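Local coordinates for Er-derived vesicles protein ERV41 (Saccharomyces cerevisiae, PDB 3ZLC), which travels in COPII-coated vesicles and is required for efficient transport of a subset of secretory proteins from the endoplasmic reticulum to the Golgi, at residues Thr66-Ile71 with Ala178-Asp183. Residues are numbered along the deposited sequence; the frame is centred on the assembly and turned at random.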
loop_
_atom_site.group_PDB
_atom_site.type_symbol
_atom_site.label_atom_id
_atom_site.label_comp_id
_atom_site.label_asym_id
_atom_site.label_seq_id
_atom_site.Cartn_x
_atom_site.Cartn_y
_atom_site.Cartn_z
ATOM N N THR A 66 -3.555 -0.604 -14.996
ATOM C CA THR A 66 -3.046 -1.143 -13.732
ATOM C C THR A 66 -2.329 -2.455 -14.014
ATOM O O THR A 66 -2.879 -3.342 -14.686
ATOM C CB THR A 66 -4.211 -1.374 -12.736
ATOM O OG1 THR A 66 -4.766 -0.108 -12.388
ATOM C CG2 THR A 66 -3.738 -2.080 -11.425
ATOM N N LYS A 67 -1.084 -2.555 -13.545
ATOM C CA LYS A 67 -0.306 -3.779 -13.662
ATOM C C LYS A 67 -0.959 -4.805 -12.766
ATOM O O LYS A 67 -1.327 -4.512 -11.616
ATOM C CB LYS A 67 1.123 -3.569 -13.137
ATOM C CG LYS A 67 1.923 -2.540 -13.883
ATOM C CD LYS A 67 3.069 -1.996 -13.021
ATOM C CE LYS A 67 4.117 -3.031 -12.686
ATOM N NZ LYS A 67 5.500 -2.387 -12.529
ATOM N N VAL A 68 -1.080 -6.020 -13.273
ATOM C CA VAL A 68 -1.757 -7.077 -12.537
ATOM C C VAL A 68 -0.701 -8.127 -12.230
ATOM O O VAL A 68 -0.414 -8.995 -13.053
ATOM C CB VAL A 68 -2.917 -7.608 -13.350
ATOM C CG1 VAL A 68 -3.701 -8.592 -12.541
ATOM C CG2 VAL A 68 -3.806 -6.445 -13.723
ATOM N N ASN A 69 -0.155 -8.029 -11.017
ATOM C CA ASN A 69 1.249 -8.352 -10.745
ATOM C C ASN A 69 1.568 -9.694 -10.116
ATOM O O ASN A 69 2.675 -9.897 -9.605
ATOM C CB ASN A 69 1.854 -7.285 -9.847
ATOM C CG ASN A 69 1.588 -5.887 -10.342
ATOM O OD1 ASN A 69 2.488 -5.209 -10.836
ATOM N ND2 ASN A 69 0.352 -5.438 -10.201
ATOM N N ASP A 70 0.607 -10.599 -10.122
ATOM C CA ASP A 70 0.909 -11.972 -9.776
ATOM C C ASP A 70 0.494 -12.829 -10.963
ATOM O O ASP A 70 -0.192 -13.843 -10.811
ATOM C CB ASP A 70 0.220 -12.376 -8.472
ATOM C CG ASP A 70 -1.286 -12.191 -8.514
ATOM O OD1 ASP A 70 -1.791 -11.171 -9.070
ATOM O OD2 ASP A 70 -1.963 -13.095 -7.976
ATOM N N ILE A 71 0.923 -12.370 -12.143
ATOM C CA ILE A 71 0.658 -12.991 -13.445
ATOM C C ILE A 71 0.770 -14.506 -13.370
ATOM O O ILE A 71 -0.097 -15.237 -13.851
ATOM C CB ILE A 71 1.674 -12.484 -14.496
ATOM C CG1 ILE A 71 1.756 -10.950 -14.479
ATOM C CG2 ILE A 71 1.338 -13.032 -15.880
ATOM C CD1 ILE A 71 1.041 -10.267 -15.635
ATOM N N ALA A 178 -1.821 -4.302 -8.947
ATOM C CA ALA A 178 -2.852 -5.082 -8.266
ATOM C C ALA A 178 -2.367 -6.514 -8.094
ATOM O O ALA A 178 -1.591 -7.021 -8.915
ATOM C CB ALA A 178 -4.172 -5.049 -9.071
ATOM N N GLN A 179 -2.822 -7.157 -7.027
ATOM C CA GLN A 179 -2.627 -8.590 -6.853
ATOM C C GLN A 179 -3.974 -9.226 -6.534
ATOM O O GLN A 179 -4.741 -8.714 -5.715
ATOM C CB GLN A 179 -1.598 -8.866 -5.745
ATOM C CG GLN A 179 -0.172 -8.478 -6.158
ATOM C CD GLN A 179 0.923 -9.191 -5.370
ATOM O OE1 GLN A 179 1.132 -10.395 -5.528
ATOM N NE2 GLN A 179 1.646 -8.438 -4.534
ATOM N N PHE A 180 -4.268 -10.335 -7.199
ATOM C CA PHE A 180 -5.471 -11.079 -6.896
ATOM C C PHE A 180 -5.301 -12.544 -7.249
ATOM O O PHE A 180 -4.534 -12.905 -8.141
ATOM C CB PHE A 180 -6.682 -10.499 -7.629
ATOM C CG PHE A 180 -6.730 -10.851 -9.071
ATOM C CD1 PHE A 180 -7.374 -12.007 -9.494
ATOM C CD2 PHE A 180 -6.138 -10.031 -10.012
ATOM C CE1 PHE A 180 -7.414 -12.345 -10.831
ATOM C CE2 PHE A 180 -6.188 -10.357 -11.353
ATOM C CZ PHE A 180 -6.818 -11.517 -11.764
ATOM N N ASN A 181 -6.049 -13.380 -6.552
ATOM C CA ASN A 181 -6.009 -14.817 -6.776
ATOM C C ASN A 181 -7.329 -15.325 -6.245
ATOM O O ASN A 181 -7.526 -15.388 -5.030
ATOM C CB ASN A 181 -4.831 -15.459 -6.019
ATOM C CG ASN A 181 -4.692 -16.961 -6.291
ATOM O OD1 ASN A 181 -5.669 -17.657 -6.592
ATOM N ND2 ASN A 181 -3.469 -17.466 -6.169
ATOM N N GLN A 182 -8.240 -15.664 -7.150
ATOM C CA GLN A 182 -9.580 -16.059 -6.747
ATOM C C GLN A 182 -9.557 -17.386 -5.988
ATOM O O GLN A 182 -10.488 -17.696 -5.244
ATOM C CB GLN A 182 -10.511 -16.113 -7.968
ATOM C CG GLN A 182 -10.507 -14.824 -8.799
ATOM C CD GLN A 182 -11.595 -14.788 -9.864
ATOM O OE1 GLN A 182 -11.313 -14.846 -11.065
ATOM N NE2 GLN A 182 -12.846 -14.673 -9.428
ATOM N N ASP A 183 -8.475 -18.142 -6.154
ATOM C CA ASP A 183 -8.311 -19.420 -5.467
ATOM C C ASP A 183 -7.591 -19.286 -4.115
ATOM O O ASP A 183 -7.658 -20.181 -3.281
ATOM C CB ASP A 183 -7.571 -20.412 -6.373
ATOM C CG ASP A 183 -8.368 -20.768 -7.619
ATOM O OD1 ASP A 183 -9.617 -20.708 -7.570
ATOM O OD2 ASP A 183 -7.743 -21.104 -8.651
#
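A short parallel bridge between Val68 and Ala178, their CA atoms 4.8 Å apart, joins strand 67-68 to strand 177-179 at the margin of a mixed beta sheet in the lumenal domain. It illustrates how a side-chain carboxylate can take up a backbone N-H just past the end of a short edge strand. Two backbone bonds flank Val68: Ala178 N points toward Lys67 O in a weak bond whose acceptor is uncertainly placed, whereas Asn69 N meets Ala178 O at 2.7 Å in an almost straight line (173°) and carries the register. Strand 156-163 pairs antiparallel with the other edge of 177-179, His156 bonding the backbone of Gln179.

Beyond Asn69 the chain leaves the sheet, and the Asp70 carboxylate takes over as acceptor. Its chi1 of 57° sets CG between backbone N and carbonyl carbon and turns the group toward Phe180, whose N donates to OD1 at 3.2 Å from above the carboxylate plane. Replacing Asp70 by alanine would probably leave Phe180 N without this acceptor and the chain after Asn69 less firmly tied to Phe180. Asp70 OD2 lies 2.6 Å from Phe180 O. On the face carrying Val68 and Ala178, the Phe180 ring presents its edge, CE2 lying 3.3 Å from Val68 CG1.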